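Long-range contacts in tyrosyl-DNA phosphodiesterase 2 (Danio rerio, PDB 4F1H), which belongs to the endonuclease/exonuclease/phosphatase family, within the DNase I-like group, and is captured here with DNA and a magnesium ion: residues Q41-A46 / G67-I72; V170-E175 / F205-L210. All blocks are in the same frame, centred on the assembly; numbering follows the deposited sequence.

Followed from the N terminus, the chain first closes contact 1, where the end of strand 37-43 meets the start of strand 69-75 and the intervening residues form helix 45-54 and edge strand 58-62. Only after that loop is complete does contact 2 open: strand 170-172 pairs with strand 202-211 and closes a largely irregular excursion. The two loops therefore run in series, neither nesting nor crossing. Contact 1 belongs to one mixed sheet and contact 2 to the other. Their centres are about 22 Å apart, on opposite sides of the chain's centre, yet they touch, Gln-41 OE1 packing 4.3 Å from Asp-206 OD1.

Contact 1 of 2, residues Q41-A46 / G67-I72; sequences QELIPA and GYFTGI
Phe-69 turns its CG between its own backbone N and carbonyl carbon (chi1 43°), which turns one ring face to Leu-43 O, and Tyr-68 takes the same kind of rotamer (chi1 64°), carrying its ring to Glu-42. Leu-43 O sits over the centre of the Phe-69 ring, 4.0 Å above its plane, while Leu-43 CB approaches Phe-69 CE1 and Pro-45 CD comes within 3.8 Å of Phe-69 CE2. At the second ring, Glu-42 CG meets Tyr-68 CD2 at 3.8 Å.

The backbone illustrates how a strand can turn a corner without giving up its pairing. Glu-42, with positive phi, and Leu-43 stand together opposite the single residue Phe-69, a G1 beta bulge. Leu-43 N donates to Phe-69 O over 2.8 Å; Glu-42 N is also near this oxygen, but at a poor angle. Phe-69 N returns a bond of 3.0 Å to Leu-43 O, which also takes a CA-H...O contact from Tyr-68. Farther along, Leu-43 CD1 rests 3.8 Å from Gly-71 N.

The corner at Glu-42 lies beside the metal site: the nearest atom of the Glu-42 side chain is about 3 Å from the bound magnesium ion, and the side chain packs against a DNA phosphate, while its OE1 accepts from Leu-14 N. Ile-44 occupies the N-cap of helix 45-54, so the bulge leads almost directly from strand 37-43 into that helix. Strand 4-10 flanks Gln-41 on the sheet, and Thr-70 packs against strands 97-105 and 108-114 of the other sheet.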
loop_
_atom_site.group_PDB
_atom_site.type_symbol
_atom_site.label_atom_id
_atom_site.label_comp_id
_atom_site.label_asym_id
_atom_site.label_seq_id
_atom_site.Cartn_x
_atom_site.Cartn_y
_atom_site.Cartn_z
ATOM N N GLN B 41 -13.563 -19.187 0.166
ATOM C CA GLN B 41 -12.601 -19.297 -0.935
ATOM C C GLN B 41 -11.968 -20.675 -0.992
ATOM O O GLN B 41 -11.914 -21.383 0.010
ATOM C CB GLN B 41 -11.531 -18.170 -0.873
ATOM C CG GLN B 41 -12.147 -16.766 -0.798
ATOM C CD GLN B 41 -12.523 -16.406 0.648
ATOM O OE1 GLN B 41 -11.814 -16.777 1.600
ATOM N NE2 GLN B 41 -13.639 -15.721 0.818
ATOM N N GLU B 42 -11.528 -21.072 -2.191
ATOM C CA GLU B 42 -10.875 -22.362 -2.406
ATOM C C GLU B 42 -11.787 -23.541 -2.053
ATOM O O GLU B 42 -11.342 -24.592 -1.559
ATOM C CB GLU B 42 -9.517 -22.386 -1.698
ATOM C CG GLU B 42 -8.481 -23.189 -2.435
ATOM C CD GLU B 42 -7.126 -23.145 -1.748
ATOM O OE1 GLU B 42 -6.722 -24.211 -1.267
ATOM O OE2 GLU B 42 -6.496 -22.046 -1.709
ATOM N N LEU B 43 -13.073 -23.376 -2.368
ATOM C CA LEU B 43 -13.978 -24.537 -2.421
ATOM C C LEU B 43 -13.548 -25.428 -3.583
ATOM O O LEU B 43 -12.988 -24.944 -4.576
ATOM C CB LEU B 43 -15.389 -24.053 -2.713
ATOM C CG LEU B 43 -16.009 -23.271 -1.554
ATOM C CD1 LEU B 43 -17.248 -22.574 -2.057
ATOM C CD2 LEU B 43 -16.353 -24.195 -0.455
ATOM N N ILE B 44 -13.788 -26.727 -3.457
ATOM C CA ILE B 44 -13.738 -27.642 -4.602
ATOM C C ILE B 44 -15.074 -28.353 -4.655
ATOM O O ILE B 44 -15.824 -28.340 -3.668
ATOM C CB ILE B 44 -12.575 -28.643 -4.517
ATOM C CG1 ILE B 44 -12.719 -29.551 -3.300
ATOM C CG2 ILE B 44 -11.215 -27.924 -4.514
ATOM C CD1 ILE B 44 -11.683 -30.697 -3.284
ATOM N N PRO B 45 -15.417 -28.957 -5.802
ATOM C CA PRO B 45 -16.762 -29.543 -5.892
ATOM C C PRO B 45 -17.112 -30.560 -4.769
ATOM O O PRO B 45 -18.241 -30.495 -4.282
ATOM C CB PRO B 45 -16.743 -30.226 -7.268
ATOM C CG PRO B 45 -15.815 -29.341 -8.082
ATOM C CD PRO B 45 -14.712 -28.954 -7.105
ATOM N N ALA B 46 -16.178 -31.428 -4.378
ATOM C CA ALA B 46 -16.442 -32.407 -3.286
ATOM C C ALA B 46 -16.845 -31.681 -2.012
ATOM O O ALA B 46 -17.759 -32.091 -1.307
ATOM C CB ALA B 46 -15.220 -33.263 -3.025
ATOM N N GLY B 67 -12.481 -27.134 -10.692
ATOM C CA GLY B 67 -11.221 -26.611 -10.195
ATOM C C GLY B 67 -11.429 -26.213 -8.756
ATOM O O GLY B 67 -12.017 -26.981 -7.967
ATOM N N TYR B 68 -10.919 -25.039 -8.391
ATOM C CA TYR B 68 -11.293 -24.490 -7.069
ATOM C C TYR B 68 -11.817 -23.087 -7.285
ATOM O O TYR B 68 -11.470 -22.416 -8.271
ATOM C CB TYR B 68 -10.096 -24.493 -6.083
ATOM C CG TYR B 68 -8.970 -23.588 -6.520
ATOM C CD1 TYR B 68 -7.968 -24.062 -7.383
ATOM C CD2 TYR B 68 -8.880 -22.278 -6.061
ATOM C CE1 TYR B 68 -6.933 -23.220 -7.811
ATOM C CE2 TYR B 68 -7.824 -21.418 -6.484
ATOM C CZ TYR B 68 -6.870 -21.907 -7.345
ATOM O OH TYR B 68 -5.843 -21.084 -7.762
ATOM N N PHE B 69 -12.663 -22.607 -6.371
ATOM C CA PHE B 69 -13.389 -21.369 -6.647
ATOM C C PHE B 69 -13.998 -20.828 -5.357
ATOM O O PHE B 69 -13.963 -21.483 -4.292
ATOM C CB PHE B 69 -14.500 -21.635 -7.685
ATOM C CG PHE B 69 -15.260 -22.900 -7.427
ATOM C CD1 PHE B 69 -16.342 -22.899 -6.526
ATOM C CD2 PHE B 69 -14.889 -24.100 -8.053
ATOM C CE1 PHE B 69 -17.056 -24.080 -6.243
ATOM C CE2 PHE B 69 -15.614 -25.304 -7.779
ATOM C CZ PHE B 69 -16.688 -25.280 -6.883
ATOM N N THR B 70 -14.603 -19.657 -5.454
ATOM C CA THR B 70 -15.163 -18.976 -4.274
ATOM C C THR B 70 -16.645 -19.308 -4.164
ATOM O O THR B 70 -17.215 -19.924 -5.088
ATOM C CB THR B 70 -15.026 -17.470 -4.435
ATOM O OG1 THR B 70 -15.685 -17.073 -5.659
ATOM C CG2 THR B 70 -13.499 -17.092 -4.495
ATOM N N GLY B 71 -17.282 -18.924 -3.055
ATOM C CA GLY B 71 -18.726 -19.062 -2.947
ATOM C C GLY B 71 -19.278 -18.005 -2.010
ATOM O O GLY B 71 -18.536 -17.457 -1.212
ATOM N N ILE B 72 -20.559 -17.688 -2.157
ATOM C CA ILE B 72 -21.270 -16.861 -1.207
ATOM C C ILE B 72 -22.499 -17.652 -0.759
ATOM O O ILE B 72 -23.248 -18.167 -1.592
ATOM C CB ILE B 72 -21.683 -15.506 -1.822
ATOM C CG1 ILE B 72 -20.461 -14.645 -2.135
ATOM C CG2 ILE B 72 -22.604 -14.745 -0.871
ATOM C CD1 ILE B 72 -20.878 -13.323 -2.843
#

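Contact 2 of 2, residues V170-E175 / F205-L210; sequences VCDVWE and FDRIFL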
loop_
_atom_site.group_PDB
_atom_site.type_symbol
_atom_site.label_atom_id
_atom_site.label_comp_id
_atom_site.label_asym_id
_atom_site.label_seq_id
_atom_site.Cartn_x
_atom_site.Cartn_y
_atom_site.Cartn_z
ATOM N N VAL B 170 -14.315 4.042 2.106
ATOM C CA VAL B 170 -14.078 2.592 2.232
ATOM C C VAL B 170 -13.094 2.293 3.358
ATOM O O VAL B 170 -12.007 2.871 3.392
ATOM C CB VAL B 170 -13.549 2.012 0.925
ATOM C CG1 VAL B 170 -13.352 0.461 1.038
ATOM C CG2 VAL B 170 -14.520 2.316 -0.217
ATOM N N CYS B 171 -13.458 1.415 4.295
ATOM C CA CYS B 171 -12.511 1.099 5.352
ATOM C C CYS B 171 -12.198 -0.381 5.359
ATOM O O CYS B 171 -12.955 -1.199 4.832
ATOM C CB CYS B 171 -13.037 1.517 6.718
ATOM S SG CYS B 171 -14.455 0.569 7.309
ATOM N N ASP B 172 -11.074 -0.711 5.978
ATOM C CA ASP B 172 -10.749 -2.103 6.257
ATOM C C ASP B 172 -11.272 -2.324 7.686
ATOM O O ASP B 172 -10.878 -1.600 8.623
ATOM C CB ASP B 172 -9.222 -2.257 6.144
ATOM C CG ASP B 172 -8.709 -3.610 6.619
ATOM O OD1 ASP B 172 -9.156 -4.080 7.688
ATOM O OD2 ASP B 172 -7.826 -4.157 5.909
ATOM N N VAL B 173 -12.132 -3.329 7.894
ATOM C CA VAL B 173 -12.795 -3.502 9.199
ATOM C C VAL B 173 -11.807 -3.713 10.359
ATOM O O VAL B 173 -11.991 -3.163 11.469
ATOM C CB VAL B 173 -13.868 -4.630 9.137
ATOM C CG1 VAL B 173 -14.424 -4.964 10.507
ATOM C CG2 VAL B 173 -14.990 -4.232 8.174
ATOM N N TRP B 174 -10.761 -4.511 10.128
ATOM C CA TRP B 174 -9.799 -4.739 11.190
ATOM C C TRP B 174 -9.151 -3.411 11.609
ATOM O O TRP B 174 -8.951 -3.180 12.807
ATOM C CB TRP B 174 -8.731 -5.743 10.752
ATOM C CG TRP B 174 -7.664 -5.924 11.756
ATOM C CD1 TRP B 174 -7.752 -6.662 12.903
ATOM C CD2 TRP B 174 -6.328 -5.390 11.710
ATOM N NE1 TRP B 174 -6.543 -6.630 13.572
ATOM C CE2 TRP B 174 -5.663 -5.851 12.870
ATOM C CE3 TRP B 174 -5.634 -4.572 10.807
ATOM C CZ2 TRP B 174 -4.329 -5.497 13.166
ATOM C CZ3 TRP B 174 -4.308 -4.224 11.086
ATOM C CH2 TRP B 174 -3.671 -4.688 12.263
ATOM N N GLU B 175 -8.807 -2.559 10.645
ATOM C CA GLU B 175 -8.231 -1.238 10.978
ATOM C C GLU B 175 -9.245 -0.398 11.735
ATOM O O GLU B 175 -8.943 0.207 12.774
ATOM C CB GLU B 175 -7.808 -0.504 9.698
ATOM C CG GLU B 175 -6.691 -1.213 8.970
ATOM C CD GLU B 175 -6.236 -0.472 7.723
ATOM O OE1 GLU B 175 -6.956 0.432 7.231
ATOM O OE2 GLU B 175 -5.137 -0.805 7.238
ATOM N N PHE B 205 -3.942 -11.978 5.349
ATOM C CA PHE B 205 -4.389 -12.176 3.954
ATOM C C PHE B 205 -5.897 -11.980 3.823
ATOM O O PHE B 205 -6.388 -11.545 2.774
ATOM C CB PHE B 205 -4.035 -13.613 3.496
ATOM C CG PHE B 205 -2.564 -13.828 3.193
ATOM C CD1 PHE B 205 -1.716 -12.750 2.882
ATOM C CD2 PHE B 205 -2.045 -15.121 3.196
ATOM C CE1 PHE B 205 -0.346 -12.996 2.587
ATOM C CE2 PHE B 205 -0.709 -15.354 2.917
ATOM C CZ PHE B 205 0.136 -14.276 2.595
ATOM N N ASP B 206 -6.632 -12.316 4.888
ATOM C CA ASP B 206 -8.076 -12.283 4.829
ATOM C C ASP B 206 -8.521 -10.954 5.372
ATOM O O ASP B 206 -8.164 -10.589 6.506
ATOM C CB ASP B 206 -8.583 -13.458 5.657
ATOM C CG ASP B 206 -8.077 -14.772 5.076
ATOM O OD1 ASP B 206 -8.668 -15.233 4.053
ATOM O OD2 ASP B 206 -7.040 -15.307 5.540
ATOM N N ARG B 207 -9.279 -10.218 4.554
ATOM C CA ARG B 207 -9.658 -8.847 4.880
ATOM C C ARG B 207 -11.078 -8.559 4.473
ATOM O O ARG B 207 -11.607 -9.192 3.554
ATOM C CB ARG B 207 -8.733 -7.811 4.195
ATOM C CG ARG B 207 -7.226 -8.053 4.436
ATOM C CD ARG B 207 -6.370 -6.899 3.893
ATOM N NE ARG B 207 -4.983 -7.199 4.227
ATOM C CZ ARG B 207 -3.978 -6.317 4.258
ATOM N NH1 ARG B 207 -4.173 -5.038 3.934
ATOM N NH2 ARG B 207 -2.764 -6.737 4.619
ATOM N N ILE B 208 -11.691 -7.608 5.173
ATOM C CA ILE B 208 -13.065 -7.165 4.888
ATOM C C ILE B 208 -13.030 -5.675 4.616
ATOM O O ILE B 208 -12.468 -4.899 5.434
ATOM C CB ILE B 208 -13.978 -7.374 6.109
ATOM C CG1 ILE B 208 -13.905 -8.834 6.571
ATOM C CG2 ILE B 208 -15.401 -6.939 5.812
ATOM C CD1 ILE B 208 -14.568 -9.053 7.948
ATOM N N PHE B 209 -13.634 -5.266 3.496
ATOM C CA PHE B 209 -13.763 -3.832 3.117
ATOM C C PHE B 209 -15.231 -3.451 3.214
ATOM O O PHE B 209 -16.111 -4.217 2.798
ATOM C CB PHE B 209 -13.221 -3.585 1.697
ATOM C CG PHE B 209 -11.752 -3.941 1.525
ATOM C CD1 PHE B 209 -10.833 -3.739 2.558
ATOM C CD2 PHE B 209 -11.312 -4.514 0.332
ATOM C CE1 PHE B 209 -9.486 -4.086 2.393
ATOM C CE2 PHE B 209 -9.969 -4.845 0.147
ATOM C CZ PHE B 209 -9.060 -4.650 1.194
ATOM N N LEU B 210 -15.505 -2.280 3.782
ATOM C CA LEU B 210 -16.871 -1.839 4.054
ATOM C C LEU B 210 -17.100 -0.455 3.484
ATOM O O LEU B 210 -16.258 0.428 3.641
ATOM C CB LEU B 210 -17.118 -1.839 5.573
ATOM C CG LEU B 210 -18.411 -1.163 6.039
ATOM C CD1 LEU B 210 -19.648 -1.994 5.589
ATOM C CD2 LEU B 210 -18.420 -0.979 7.569
HETATM O O HOH W 1 -10.166 -6.683 7.549
HETATM O O HOH W 2 -6.484 -3.338 3.947
#
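Asp-172 and Arg-207 lie close enough for their charges probably to attract, though no N-H of Arg-207 is aimed at Asp-172. Their carboxylate and guanidinium planes are turned 64° apart, and Asp-172 OD2 stands 4.2 Å from Arg-207 NH1, well out of the guanidinium plane. A water accepts from Arg-207 NH1 at 2.9 Å; its approach to Asp-172 OD2 is too short to be relied on, so a bridge there is doubtful. The same OD2 forms a salt bridge with Arg-204, whose backbone O receives Arg-207 NE; Arg-207 NH2 is paired with Asp-157.

With CG anti to the backbone N (chi1 171°), the Asp-172 carboxylate can serve two tasks. OD2 reaches the edge of the Phe-209 ring, 3.9 Å from CE1, with the two planes 68° apart. OD1 turns to the following helix as its N-cap, accepting weakly from Trp-174 N and Glu-175 N. A second water donates to OD1 over 2.8 Å and accepts from Ile-208 N, linking the cap to the partner strand.

Asp-172 and Phe-209, a non-hydrogen-bonded pair, lie on one face of the sheet, Cys-171 and Leu-210 on the other. Cys-171 SG lies 4.0 Å from Leu-210 CB, and these two form an antiparallel hydrogen-bonded pair with two reciprocal backbone bonds. One more backbone bond follows at the first residue of the helix: Val-173 N donates to Ile-208 O over 2.9 Å. Methyl meets methyl beside it, with Val-173 CG2 only 3.6 Å from Ile-208 CG2.

Strand 202-211 also pairs antiparallel with strand 145-150, the Phe-209 backbone bonding to Phe-149. Ile-208 and Leu-210 pack on strand 145-150, and Val-173 and Ile-208 also touch strand 243-249 of the other sheet, so the contact contributes to the interface between the two sheets.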